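Local coordinates for RBSTP2229 gene product (Geobacillus stearothermophilus, PDB 1T6A), which is of unknown function, belongs to the DUF1885 family, and joins a long protruding N-terminal helix to a compact alpha/beta body, at residues 20-23 / 24-27; 29-32 / 33-37; 39-42 / 43-47; 95-98 / 99-102; 113-116 / 117-121. All coordinates share one frame; numbering follows the deposited sequence. Where two conformers were deposited one is given.

From the N terminus the chain runs into the long helix 16-45, and contacts 1, 2 and 3 follow one another along it, the centres of contacts 1 and 3 being about 29 Å apart. Each spans successive helical turns; none closes a long loop. After the sheet of strands 48-53 to 79-85, contact 4 lies within helix 92-109, and contact 5 closes the hairpin of strands 111-114 and 120-123. All five are in series, without nesting or crossing. Contact 4 is the hub: Lys97 packs on the end of helix 16-45 at contact 3, and Lys95, Asn99 and Ser102 pack on the hairpin of contact 5, whereas contact 1 stands far out along the helix.

Contact 1: 20-23 / 24-27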
loop_
_atom_site.group_PDB
_atom_site.type_symbol
_atom_site.label_atom_id
_atom_site.label_comp_id
_atom_site.label_asym_id
_atom_site.label_seq_id
_atom_site.Cartn_x
_atom_site.Cartn_y
_atom_site.Cartn_z
ATOM N N LYS A 20 23.061 24.926 -13.166
ATOM C CA LYS A 20 22.009 25.033 -12.152
ATOM C C LYS A 20 20.757 24.297 -12.608
ATOM O O LYS A 20 20.134 23.625 -11.817
ATOM C CB LYS A 20 21.627 26.479 -11.818
ATOM C CG LYS A 20 20.961 26.600 -10.428
ATOM C CD LYS A 20 19.799 27.548 -10.410
ATOM C CE LYS A 20 19.055 27.482 -9.058
ATOM N NZ LYS A 20 18.348 26.166 -8.856
ATOM N N GLN A 21 20.411 24.433 -13.880
ATOM C CA GLN A 21 19.272 23.732 -14.451
ATOM C C GLN A 21 19.510 22.218 -14.436
ATOM O O GLN A 21 18.560 21.456 -14.237
ATOM C CB GLN A 21 18.979 24.210 -15.874
ATOM C CG GLN A 21 18.328 25.585 -15.955
ATOM C CD GLN A 21 18.308 26.115 -17.375
ATOM O OE1 GLN A 21 17.907 25.403 -18.301
ATOM N NE2 GLN A 21 18.750 27.360 -17.556
ATOM N N LEU A 22 20.757 21.783 -14.639
ATOM C CA LEU A 22 21.060 20.364 -14.584
ATOM C C LEU A 22 20.893 19.815 -13.161
ATOM O O LEU A 22 20.424 18.685 -13.004
ATOM C CB LEU A 22 22.457 20.048 -15.132
ATOM C CG LEU A 22 22.608 20.188 -16.646
ATOM C CD1 LEU A 22 24.069 20.367 -17.024
ATOM C CD2 LEU A 22 22.035 18.973 -17.357
ATOM N N LEU A 23 21.218 20.607 -12.141
ATOM C CA LEU A 23 21.011 20.174 -10.764
ATOM C C LEU A 23 19.514 20.037 -10.458
ATOM O O LEU A 23 19.123 19.157 -9.700
ATOM C CB LEU A 23 21.629 21.142 -9.743
ATOM C CG LEU A 23 23.124 21.082 -9.462
ATOM C CD1 LEU A 23 23.550 22.274 -8.618
ATOM C CD2 LEU A 23 23.486 19.816 -8.722
ATOM N N GLU A 24 18.698 20.919 -11.038
ATOM C CA GLU A 24 17.241 20.852 -10.872
ATOM C C GLU A 24 16.696 19.615 -11.560
ATOM O O GLU A 24 15.864 18.907 -10.998
ATOM C CB GLU A 24 16.561 22.106 -11.434
ATOM C CG GLU A 24 16.865 23.326 -10.586
ATOM C CD GLU A 24 16.442 24.653 -11.209
ATOM O OE1 GLU A 24 16.349 24.792 -12.461
ATOM O OE2 GLU A 24 16.225 25.581 -10.411
ATOM N N ARG A 25 17.174 19.360 -12.772
ATOM C CA ARG A 25 16.833 18.147 -13.490
ATOM C C ARG A 25 17.217 16.875 -12.721
ATOM O O ARG A 25 16.496 15.871 -12.775
ATOM C CB ARG A 25 17.468 18.131 -14.877
ATOM C CG ARG A 25 16.724 18.973 -15.903
ATOM C CD ARG A 25 17.527 19.192 -17.188
ATOM N NE ARG A 25 17.734 17.947 -17.923
ATOM C CZ ARG A 25 18.518 17.835 -18.997
ATOM N NH1 ARG A 25 19.181 18.893 -19.467
ATOM N NH2 ARG A 25 18.631 16.663 -19.620
ATOM N N TYR A 26 18.341 16.920 -12.014
ATOM C CA TYR A 26 18.791 15.797 -11.210
ATOM C C TYR A 26 17.798 15.546 -10.082
ATOM O O TYR A 26 17.457 14.391 -9.808
ATOM C CB TYR A 26 20.195 16.036 -10.637
ATOM C CG TYR A 26 20.699 14.888 -9.822
ATOM C CD1 TYR A 26 20.788 13.607 -10.366
ATOM C CD2 TYR A 26 21.116 15.074 -8.518
ATOM C CE1 TYR A 26 21.273 12.533 -9.609
ATOM C CE2 TYR A 26 21.602 14.011 -7.754
ATOM C CZ TYR A 26 21.657 12.747 -8.294
ATOM O OH TYR A 26 22.147 11.713 -7.514
ATOM N N GLN A 27 17.332 16.615 -9.439
ATOM C CA GLN A 27 16.344 16.477 -8.374
ATOM C C GLN A 27 14.993 15.958 -8.900
ATOM O O GLN A 27 14.263 15.299 -8.176
ATOM C CB GLN A 27 16.180 17.794 -7.598
ATOM C CG GLN A 27 17.371 18.109 -6.695
ATOM C CD GLN A 27 17.461 19.579 -6.333
ATOM O OE1 GLN A 27 16.882 20.002 -5.346
ATOM N NE2 GLN A 27 18.193 20.351 -7.124
#
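Lys20 and Glu24, one helical turn apart, meet in a salt bridge of 2.7 Å between NZ of Lys20 and OE2 of Glu24. The ammonium approaches from above the carboxylate plane, 52° out of it. Lys20 reaches there because its chain bends at chi2 (-139°) and again at its last torsion, bringing NZ forward to Glu24, whose CG packs 3.5 Å from Lys20 O. The other close-knit spot is Leu23 O, gripped twice by Gln27: its backbone N donates at 3.1 Å and its NE2 at 3.0 Å, the two arriving from opposite faces of the carbonyl. With a leucine in place of Glu24, Lys20 NZ would probably lose its anionic mate and be set free to turn. The flank of Leu22 and Arg25 is looser. Their side chains run side by side, and Leu22 CD2 lies over one face of the guanidinium, 3.6 Å from Arg25 NH1, by packing alone. All but one of the eight residues are exposed, Glu24 being partly covered. Opposite charges at i and i+4, together with a side-chain amide doubling a backbone bond, suggest that this outlying stretch is probably stabilised in part by its own side chains.

Contact 2: 29-32 / 33-37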
loop_
_atom_site.group_PDB
_atom_site.type_symbol
_atom_site.label_atom_id
_atom_site.label_comp_id
_atom_site.label_asym_id
_atom_site.label_seq_id
_atom_site.Cartn_x
_atom_site.Cartn_y
_atom_site.Cartn_z
ATOM N N ALA A 29 14.856 13.826 -11.443
ATOM C CA ALA A 29 15.113 12.408 -11.624
ATOM C C ALA A 29 14.969 11.664 -10.279
ATOM O O ALA A 29 14.442 10.563 -10.241
ATOM C CB ALA A 29 16.500 12.155 -12.237
ATOM N N LEU A 30 15.447 12.269 -9.196
ATOM C CA LEU A 30 15.347 11.662 -7.878
ATOM C C LEU A 30 13.869 11.575 -7.451
ATOM O O LEU A 30 13.495 10.629 -6.804
ATOM C CB LEU A 30 16.125 12.465 -6.835
ATOM C CG LEU A 30 17.646 12.506 -6.986
ATOM C CD1 LEU A 30 18.217 13.445 -5.968
ATOM C CD2 LEU A 30 18.267 11.089 -6.864
ATOM N N LYS A 31 13.053 12.567 -7.814
ATOM C CA LYS A 31 11.614 12.530 -7.552
ATOM C C LYS A 31 10.966 11.340 -8.263
ATOM O O LYS A 31 10.160 10.625 -7.660
ATOM C CB LYS A 31 10.936 13.847 -7.955
ATOM C CG LYS A 31 9.397 13.918 -7.752
ATOM C CD LYS A 31 8.848 15.201 -8.365
ATOM C CE LYS A 31 7.329 15.354 -8.194
ATOM N NZ LYS A 31 6.915 15.628 -6.784
ATOM N N LYS A 32 11.349 11.104 -9.513
ATOM C CA LYS A 32 10.826 9.980 -10.276
ATOM C C LYS A 32 11.219 8.638 -9.677
ATOM O O LYS A 32 10.399 7.722 -9.656
ATOM C CB LYS A 32 11.251 10.072 -11.735
ATOM C CG LYS A 32 10.573 11.211 -12.484
ATOM C CD LYS A 32 11.043 11.294 -13.935
ATOM C CE LYS A 32 10.309 12.411 -14.692
ATOM N NZ LYS A 32 10.981 12.844 -15.952
ATOM N N THR A 33 12.444 8.527 -9.161
ATOM C CA THR A 33 12.865 7.331 -8.436
ATOM C C THR A 33 12.036 7.137 -7.154
ATOM O O THR A 33 11.619 6.010 -6.829
ATOM C CB THR A 33 14.367 7.380 -8.110
ATOM O OG1 THR A 33 15.121 7.261 -9.324
ATOM C CG2 THR A 33 14.821 6.161 -7.250
ATOM N N GLY A 34 11.814 8.233 -6.439
ATOM C CA GLY A 34 10.967 8.244 -5.261
ATOM C C GLY A 34 9.571 7.749 -5.567
ATOM O O GLY A 34 9.023 6.998 -4.798
ATOM N N GLU A 35 9.008 8.150 -6.695
ATOM C CA GLU A 35 7.684 7.674 -7.098
ATOM C C GLU A 35 7.661 6.165 -7.318
ATOM O O GLU A 35 6.679 5.515 -6.981
ATOM C CB GLU A 35 7.218 8.359 -8.373
ATOM C CG GLU A 35 6.860 9.824 -8.207
ATOM C CD GLU A 35 6.580 10.489 -9.553
ATOM O OE1 GLU A 35 6.691 9.815 -10.611
ATOM O OE2 GLU A 35 6.242 11.690 -9.554
ATOM N N GLN A 36 8.751 5.614 -7.866
ATOM C CA GLN A 36 8.862 4.180 -8.094
ATOM C C GLN A 36 8.887 3.447 -6.772
ATOM O O GLN A 36 8.286 2.382 -6.654
ATOM C CB GLN A 36 10.131 3.804 -8.869
ATOM C CG GLN A 36 10.158 4.198 -10.325
ATOM C CD GLN A 36 11.557 4.010 -10.896
ATOM O OE1 GLN A 36 12.304 4.970 -11.031
ATOM N NE2 GLN A 36 11.924 2.765 -11.170
ATOM N N LEU A 37 9.588 3.996 -5.782
ATOM C CA LEU A 37 9.636 3.368 -4.468
ATOM C C LEU A 37 8.254 3.388 -3.811
ATOM O O LEU A 37 7.900 2.441 -3.131
ATOM C CB LEU A 37 10.660 4.021 -3.541
ATOM C CG LEU A 37 12.119 3.980 -4.008
ATOM C CD1 LEU A 37 12.934 5.074 -3.303
ATOM C CD2 LEU A 37 12.759 2.605 -3.777
#
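Lys31 O receives the backbone N of Glu35 at 2.9 Å, a bond as short as that from Gly34 N to Leu30 O. The same carbonyl is also met by the side chain of Glu35, whose CG packs 3.4 Å from Lys31 O. This follows from chi1 of Glu35 (-71°), which sets CG beside its own backbone N and so back along the helix toward the preceding turn. The carboxylate then runs on toward Lys31, and OE2 of Glu35 stops 4.1 Å from CE of Lys31. The two chains, both exposed, slant across one another, yet the charged atoms do not touch: NZ of Lys31 is 4.9 Å from OE2 of Glu35. The pair is thus an electrostatic neighbourhood of opposite charges at i and i+4, which may favour the helix weakly, and is no salt bridge. Together with the bonds from Thr33 N to Ala29 O and from Gln36 N to Lys32 O, the main chain gives the regular i to i+4 ladder of an alpha helix, here the middle of helix 16-45. On the Thr33 side, OG1 stands 3.5 Å from Ala29 O, a long, weak contact whose proton may go to another acceptor. Gln36 likewise folds back, OE1 lying 3.6 Å from Lys32 O; two acceptors facing each other make this contact a matter of proximity alone.

Contact 3: 39-42 / 43-47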
loop_
_atom_site.group_PDB
_atom_site.type_symbol
_atom_site.label_atom_id
_atom_site.label_comp_id
_atom_site.label_asym_id
_atom_site.label_seq_id
_atom_site.Cartn_x
_atom_site.Cartn_y
_atom_site.Cartn_z
ATOM N N TRP A 39 5.239 3.523 -5.373
ATOM C CA TRP A 39 4.472 2.533 -6.107
ATOM C C TRP A 39 4.800 1.110 -5.641
ATOM O O TRP A 39 3.904 0.292 -5.504
ATOM C CB TRP A 39 4.719 2.683 -7.611
ATOM C CG TRP A 39 4.077 1.615 -8.444
ATOM C CD1 TRP A 39 2.794 1.605 -8.933
ATOM C CD2 TRP A 39 4.676 0.389 -8.864
ATOM N NE1 TRP A 39 2.575 0.446 -9.641
ATOM C CE2 TRP A 39 3.713 -0.316 -9.610
ATOM C CE3 TRP A 39 5.937 -0.186 -8.688
ATOM C CZ2 TRP A 39 3.974 -1.567 -10.182
ATOM C CZ3 TRP A 39 6.201 -1.419 -9.265
ATOM C CH2 TRP A 39 5.221 -2.095 -10.005
ATOM N N ALA A 40 6.062 0.828 -5.371
ATOM C CA ALA A 40 6.458 -0.469 -4.845
ATOM C C ALA A 40 5.816 -0.728 -3.477
ATOM O O ALA A 40 5.408 -1.856 -3.188
ATOM C CB ALA A 40 7.951 -0.573 -4.721
ATOM N N TYR A 41 5.756 0.309 -2.646
ATOM C CA TYR A 41 5.096 0.233 -1.354
ATOM C C TYR A 41 3.599 -0.072 -1.531
ATOM O O TYR A 41 3.094 -0.927 -0.853
ATOM C CB TYR A 41 5.279 1.525 -0.535
ATOM C CG TYR A 41 4.421 1.542 0.710
ATOM C CD1 TYR A 41 4.796 0.830 1.837
ATOM C CD2 TYR A 41 3.223 2.242 0.737
ATOM C CE1 TYR A 41 3.986 0.819 2.989
ATOM C CE2 TYR A 41 2.406 2.237 1.864
ATOM C CZ TYR A 41 2.790 1.518 2.981
ATOM O OH TYR A 41 1.990 1.522 4.095
ATOM N N GLU A 42 2.928 0.629 -2.441
ATOM C CA GLU A 42 1.506 0.428 -2.733
ATOM C C GLU A 42 1.157 -0.990 -3.118
ATOM O O GLU A 42 0.137 -1.534 -2.653
ATOM C CB GLU A 42 1.042 1.304 -3.886
ATOM C CG GLU A 42 0.857 2.763 -3.558
ATOM C CD GLU A 42 0.642 3.591 -4.818
ATOM O OE1 GLU A 42 -0.380 3.364 -5.509
ATOM O OE2 GLU A 42 1.488 4.478 -5.112
ATOM N N GLN A 43 1.985 -1.566 -3.993
ATOM C CA GLN A 43 1.766 -2.901 -4.513
ATOM C C GLN A 43 1.955 -3.963 -3.431
ATOM O O GLN A 43 1.179 -4.929 -3.362
ATOM C CB GLN A 43 2.702 -3.180 -5.702
ATOM C CG GLN A 43 2.558 -2.241 -6.897
ATOM C CD GLN A 43 1.118 -1.925 -7.270
ATOM O OE1 GLN A 43 0.337 -2.825 -7.553
ATOM N NE2 GLN A 43 0.766 -0.643 -7.265
ATOM N N ALA A 44 2.969 -3.781 -2.588
ATOM C CA ALA A 44 3.265 -4.709 -1.489
ATOM C C ALA A 44 2.245 -4.609 -0.352
ATOM O O ALA A 44 1.977 -5.585 0.347
ATOM C CB ALA A 44 4.646 -4.426 -0.925
ATOM N N ALA A 45 1.724 -3.406 -0.143
ATOM C CA ALA A 45 0.816 -3.138 0.963
ATOM C C ALA A 45 -0.609 -3.652 0.660
ATOM O O ALA A 45 -1.380 -3.871 1.577
ATOM C CB ALA A 45 0.787 -1.657 1.257
ATOM N N PHE A 46 -0.946 -3.824 -0.619
ATOM C CA PHE A 46 -2.237 -4.409 -1.032
ATOM C C PHE A 46 -2.048 -5.423 -2.140
ATOM O O PHE A 46 -2.374 -5.164 -3.315
ATOM C CB PHE A 46 -3.203 -3.322 -1.473
ATOM C CG PHE A 46 -4.631 -3.768 -1.516
ATOM C CD1 PHE A 46 -5.376 -3.869 -0.356
ATOM C CD2 PHE A 46 -5.236 -4.076 -2.732
ATOM C CE1 PHE A 46 -6.727 -4.294 -0.401
ATOM C CE2 PHE A 46 -6.569 -4.491 -2.784
ATOM C CZ PHE A 46 -7.310 -4.600 -1.616
ATOM N N PRO A 47 -1.518 -6.578 -1.778
ATOM C CA PRO A 47 -1.218 -7.631 -2.755
ATOM C C PRO A 47 -2.451 -8.497 -3.080
ATOM O O PRO A 47 -2.410 -9.702 -2.995
ATOM C CB PRO A 47 -0.155 -8.448 -2.037
ATOM C CG PRO A 47 -0.560 -8.350 -0.599
ATOM C CD PRO A 47 -1.162 -6.986 -0.403
HETATM O O HOH W 1 -0.862 1.188 -7.251
#
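The amide of Gln43 is laid across one face of the Trp39 indole, the two planes 23° apart. Its CG stands 3.8 Å from the centroid of the six-membered ring, a CH-pi contact over the face, while NE2 ends over the NE1-CD1 edge of the indole. There NE2 of Gln43 is 3.2 Å from NE1 of Trp39; as both are donors, this is proximity, not a hydrogen bond. A bend at chi2 of Gln43 (-43°) turns its chain over the ring. A water donates to OE1 of Glu42, and its further link to NE2 of Gln43 is doubtful. The second pair is simpler: CB of Ala45 lies over the face of Tyr41, 4.3 Å from the ring centroid and displaced toward the rim, nearest to CZ. Beneath them the helical bonds continue to Phe46 N, which reaches Glu42 O at 3.2 Å, and Phe46 is where helical backbone angles cease. The segment is therefore the C-terminal end of helix 16-45. Pro47 leads on to strand 48-53, shares a backbone bond with Asp62 and packs on Tyr66, while Lys97 of helix 92-109 lies against Ala44, Ala45 and Pro47.

Contact 4: 95-98 / 99-102; sequences KGKA and NEFS
The chains of Lys97 and Glu100 run alongside each other in a common direction, their closest approach being 3.6 Å between CD of Lys97 and OE1 of Glu100. The charges stay farther apart, NZ of Lys97 being 4.2 Å from OE1 of Glu100, so any attraction is probably long-range and falls short of a salt bridge. Bends at chi2 (-67°) and chi4 (-84°) of Lys97 swing its chain alongside the carboxylate. CG of Glu100 also packs 3.3 Å from Gly96 O. CG of Asn99 lies 3.4 Å from Lys95 O, but its ND2 has a poor angle to that oxygen and is not bonded to it. Ala98 O takes the backbone N of Ser102 at 3.0 Å. In the Ser102 conformer described, one of two, OG also donates to that oxygen at 2.7 Å, from the opposite face of the carbonyl. What sets these groups in place is the i to i+4 backbone ladder, of which the bond from Phe101 N to Lys97 O is the straightest, 169° at the hydrogen. Farther out, the side chain of Asn99 touches Leu115 and Phe116 and lies about 4 Å from a nitrate ion. Helix 92-109 thus rests on the four-stranded sheet through Ala98, Phe101 and Ser102 on Ile84 of strand 79-85, with Ala98 also on Met69 and Phe101 on Ile71 of strand 68-76.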
loop_
_atom_site.group_PDB
_atom_site.type_symbol
_atom_site.label_atom_id
_atom_site.label_comp_id
_atom_site.label_asym_id
_atom_site.label_seq_id
_atom_site.Cartn_x
_atom_site.Cartn_y
_atom_site.Cartn_z
ATOM N N LYS A 95 -3.033 -12.639 7.373
ATOM C CA LYS A 95 -3.485 -12.257 8.697
ATOM C C LYS A 95 -3.080 -10.814 8.987
ATOM O O LYS A 95 -3.890 -10.021 9.451
ATOM C CB LYS A 95 -2.906 -13.172 9.781
ATOM C CG LYS A 95 -3.483 -14.594 9.779
ATOM C CD LYS A 95 -2.787 -15.470 10.849
ATOM C CE LYS A 95 -3.062 -16.956 10.687
ATOM N NZ LYS A 95 -2.919 -17.405 9.269
ATOM N N GLY A 96 -1.818 -10.497 8.725
ATOM C CA GLY A 96 -1.315 -9.153 8.883
ATOM C C GLY A 96 -2.062 -8.144 8.032
ATOM O O GLY A 96 -2.444 -7.082 8.527
ATOM N N LYS A 97 -2.306 -8.468 6.765
ATOM C CA LYS A 97 -3.015 -7.536 5.905
ATOM C C LYS A 97 -4.447 -7.321 6.378
ATOM O O LYS A 97 -4.929 -6.190 6.379
ATOM C CB LYS A 97 -2.994 -7.982 4.451
ATOM C CG LYS A 97 -1.604 -8.025 3.847
ATOM C CD LYS A 97 -1.012 -6.633 3.722
ATOM C CE LYS A 97 0.333 -6.694 3.058
ATOM N NZ LYS A 97 1.348 -6.993 4.024
ATOM N N ALA A 98 -5.101 -8.379 6.848
ATOM C CA ALA A 98 -6.473 -8.265 7.337
ATOM C C ALA A 98 -6.478 -7.389 8.569
ATOM O O ALA A 98 -7.353 -6.558 8.728
ATOM C CB ALA A 98 -7.086 -9.662 7.671
ATOM N N ASN A 99 -5.497 -7.576 9.442
ATOM C CA ASN A 99 -5.391 -6.747 10.638
ATOM C C ASN A 99 -5.219 -5.272 10.258
ATOM O O ASN A 99 -5.896 -4.415 10.806
ATOM C CB ASN A 99 -4.206 -7.192 11.505
ATOM C CG ASN A 99 -4.534 -8.364 12.395
ATOM O OD1 ASN A 99 -5.699 -8.603 12.735
ATOM N ND2 ASN A 99 -3.496 -9.109 12.796
ATOM N N GLU A 100 -4.344 -4.998 9.289
ATOM C CA GLU A 100 -4.083 -3.629 8.829
ATOM C C GLU A 100 -5.343 -2.961 8.256
ATOM O O GLU A 100 -5.671 -1.840 8.603
ATOM C CB GLU A 100 -2.975 -3.623 7.765
ATOM C CG GLU A 100 -1.598 -3.881 8.342
ATOM C CD GLU A 100 -0.581 -4.374 7.319
ATOM O OE1 GLU A 100 -0.677 -4.003 6.130
ATOM O OE2 GLU A 100 0.342 -5.124 7.717
ATOM N N PHE A 101 -6.035 -3.648 7.365
ATOM C CA PHE A 101 -7.228 -3.084 6.756
ATOM C C PHE A 101 -8.360 -2.908 7.777
ATOM O O PHE A 101 -9.095 -1.941 7.698
ATOM C CB PHE A 101 -7.710 -3.932 5.578
ATOM C CG PHE A 101 -8.985 -3.453 5.002
ATOM C CD1 PHE A 101 -9.044 -2.218 4.358
ATOM C CD2 PHE A 101 -10.157 -4.190 5.152
ATOM C CE1 PHE A 101 -10.223 -1.749 3.852
ATOM C CE2 PHE A 101 -11.350 -3.719 4.633
ATOM C CZ PHE A 101 -11.386 -2.503 3.983
ATOM N N SER A 102 -8.483 -3.831 8.723
ATOM C CA SER A 102 -9.563 -3.774 9.695
ATOM C C SER A 102 -9.395 -2.551 10.599
ATOM O O SER A 102 -10.363 -1.823 10.860
ATOM C CB SER A 102 -9.563 -5.017 10.595
ATOM O OG SER A 102 -9.822 -6.201 9.884
#

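Contact 5: 113-116 / 117-121. With NO3 (nitrate ion), chain B.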
loop_
_atom_site.group_PDB
_atom_site.type_symbol
_atom_site.label_atom_id
_atom_site.label_comp_id
_atom_site.label_asym_id
_atom_site.label_seq_id
_atom_site.Cartn_x
_atom_site.Cartn_y
_atom_site.Cartn_z
ATOM N N LEU A 113 -14.321 -2.763 17.008
ATOM C CA LEU A 113 -13.575 -3.765 16.265
ATOM C C LEU A 113 -13.251 -4.976 17.131
ATOM O O LEU A 113 -12.642 -4.845 18.178
ATOM C CB LEU A 113 -12.261 -3.162 15.753
ATOM C CG LEU A 113 -11.426 -4.020 14.804
ATOM C CD1 LEU A 113 -12.167 -4.280 13.505
ATOM C CD2 LEU A 113 -10.132 -3.286 14.501
ATOM N N HIS A 114 -13.643 -6.159 16.677
ATOM C CA HIS A 114 -13.302 -7.405 17.339
ATOM C C HIS A 114 -12.329 -8.146 16.442
ATOM O O HIS A 114 -12.718 -8.739 15.436
ATOM C CB HIS A 114 -14.555 -8.239 17.604
ATOM C CG HIS A 114 -15.704 -7.441 18.148
ATOM N ND1 HIS A 114 -16.736 -6.980 17.354
ATOM C CD2 HIS A 114 -15.975 -7.013 19.403
ATOM C CE1 HIS A 114 -17.597 -6.306 18.099
ATOM N NE2 HIS A 114 -17.157 -6.308 19.346
ATOM N N LEU A 115 -11.056 -8.060 16.799
ATOM C CA LEU A 115 -9.981 -8.675 16.037
ATOM C C LEU A 115 -9.937 -10.175 16.297
ATOM O O LEU A 115 -10.389 -10.638 17.342
ATOM C CB LEU A 115 -8.661 -8.043 16.433
ATOM C CG LEU A 115 -8.537 -6.572 16.007
ATOM C CD1 LEU A 115 -7.543 -5.815 16.857
ATOM C CD2 LEU A 115 -8.116 -6.494 14.568
ATOM N N PHE A 116 -9.377 -10.941 15.374
ATOM C CA PHE A 116 -9.415 -12.397 15.536
ATOM C C PHE A 116 -8.469 -12.852 16.650
ATOM O O PHE A 116 -8.575 -13.961 17.114
ATOM C CB PHE A 116 -9.174 -13.178 14.226
ATOM C CG PHE A 116 -7.941 -12.772 13.486
ATOM C CD1 PHE A 116 -6.697 -13.272 13.847
ATOM C CD2 PHE A 116 -8.031 -11.895 12.430
ATOM C CE1 PHE A 116 -5.552 -12.891 13.148
ATOM C CE2 PHE A 116 -6.923 -11.495 11.745
ATOM C CZ PHE A 116 -5.671 -11.996 12.093
ATOM N N SER A 117 -7.572 -11.978 17.087
ATOM C CA SER A 117 -6.732 -12.251 18.249
ATOM C C SER A 117 -7.492 -12.244 19.591
ATOM O O SER A 117 -6.900 -12.542 20.620
ATOM C CB SER A 117 -5.643 -11.179 18.336
ATOM O OG SER A 117 -6.210 -9.950 18.786
ATOM N N GLY A 118 -8.771 -11.855 19.585
ATOM C CA GLY A 118 -9.555 -11.683 20.797
ATOM C C GLY A 118 -9.547 -10.268 21.369
ATOM O O GLY A 118 -10.272 -9.975 22.289
ATOM N N ARG A 119 -8.734 -9.386 20.810
ATOM C CA ARG A 119 -8.677 -7.987 21.227
ATOM C C ARG A 119 -9.868 -7.211 20.678
ATOM O O ARG A 119 -10.270 -7.413 19.557
ATOM C CB ARG A 119 -7.386 -7.382 20.693
ATOM C CG ARG A 119 -7.049 -6.000 21.165
ATOM C CD ARG A 119 -5.724 -5.486 20.558
ATOM N NE ARG A 119 -5.568 -4.031 20.651
ATOM C CZ ARG A 119 -4.741 -3.316 19.893
ATOM N NH1 ARG A 119 -3.981 -3.895 18.969
ATOM N NH2 ARG A 119 -4.671 -2.002 20.054
ATOM N N THR A 120 -10.419 -6.325 21.496
ATOM C CA THR A 120 -11.482 -5.420 21.103
ATOM C C THR A 120 -10.957 -3.976 21.149
ATOM O O THR A 120 -10.367 -3.566 22.140
ATOM C CB THR A 120 -12.670 -5.600 22.063
ATOM O OG1 THR A 120 -13.290 -6.868 21.811
ATOM C CG2 THR A 120 -13.777 -4.599 21.782
HETATM N N MSE A 121 -11.165 -3.211 20.081
HETATM C CA MSE A 121 -10.798 -1.789 20.067
HETATM C C MSE A 121 -12.052 -0.929 19.793
HETATM O O MSE A 121 -12.782 -1.175 18.833
HETATM C CB MSE A 121 -9.740 -1.517 18.996
HETATM C CG MSE A 121 -8.508 -2.417 19.031
HETATM SE SE MSE A 121 -7.296 -2.018 17.524
HETATM C CE MSE A 121 -6.937 -0.186 18.042
HETATM N N NO3 B . -4.244 -7.230 17.280
HETATM O O1 NO3 B . -4.540 -8.007 16.154
HETATM O O2 NO3 B . -3.525 -6.028 17.147
HETATM O O3 NO3 B . -4.711 -7.664 18.519
HETATM O O HOH W 2 -12.173 -10.046 19.320
#
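Leu115 reaches across the turn, its CB lying 3.6 Å from Arg119 O. CG, set beside the backbone N by chi1 of -68°, still faces that carbonyl, and from there the branches part. CD1 meets SE of Met121, a selenomethionine, at 3.9 Å, and also approaches CD of Arg119; it ends 3.6 Å from the nitrate N. CD2 turns toward nitrate O1 and Asn99. With an alanine here, the selenium and the nitrate would probably lose this methyl wall and a gap would open between them. Ser117 OG donates to nitrate O3 at 2.7 Å; the ion, probably from the crystallisation liquor, is also held by Lys103 and weakly by Arg119 NH1, at the guanidinium edge. SE of Met121 sits over the centre of one face of that group. Ser117 OG also accepts from Arg119 N, forming an ST turn. In the backbone, Leu115 N donates to Arg119 O at 2.9 Å, and Gly118 N to Leu115 O at 3.0 Å. Leu113 and Met121 form a hydrogen-bonded antiparallel pair, His114 and Thr120 a non-hydrogen-bonded one. A type I turn from Leu115 to Gly118, with glycine at positive phi (93°), is the geometry of a 3:5 beta hairpin with a G1 bulge.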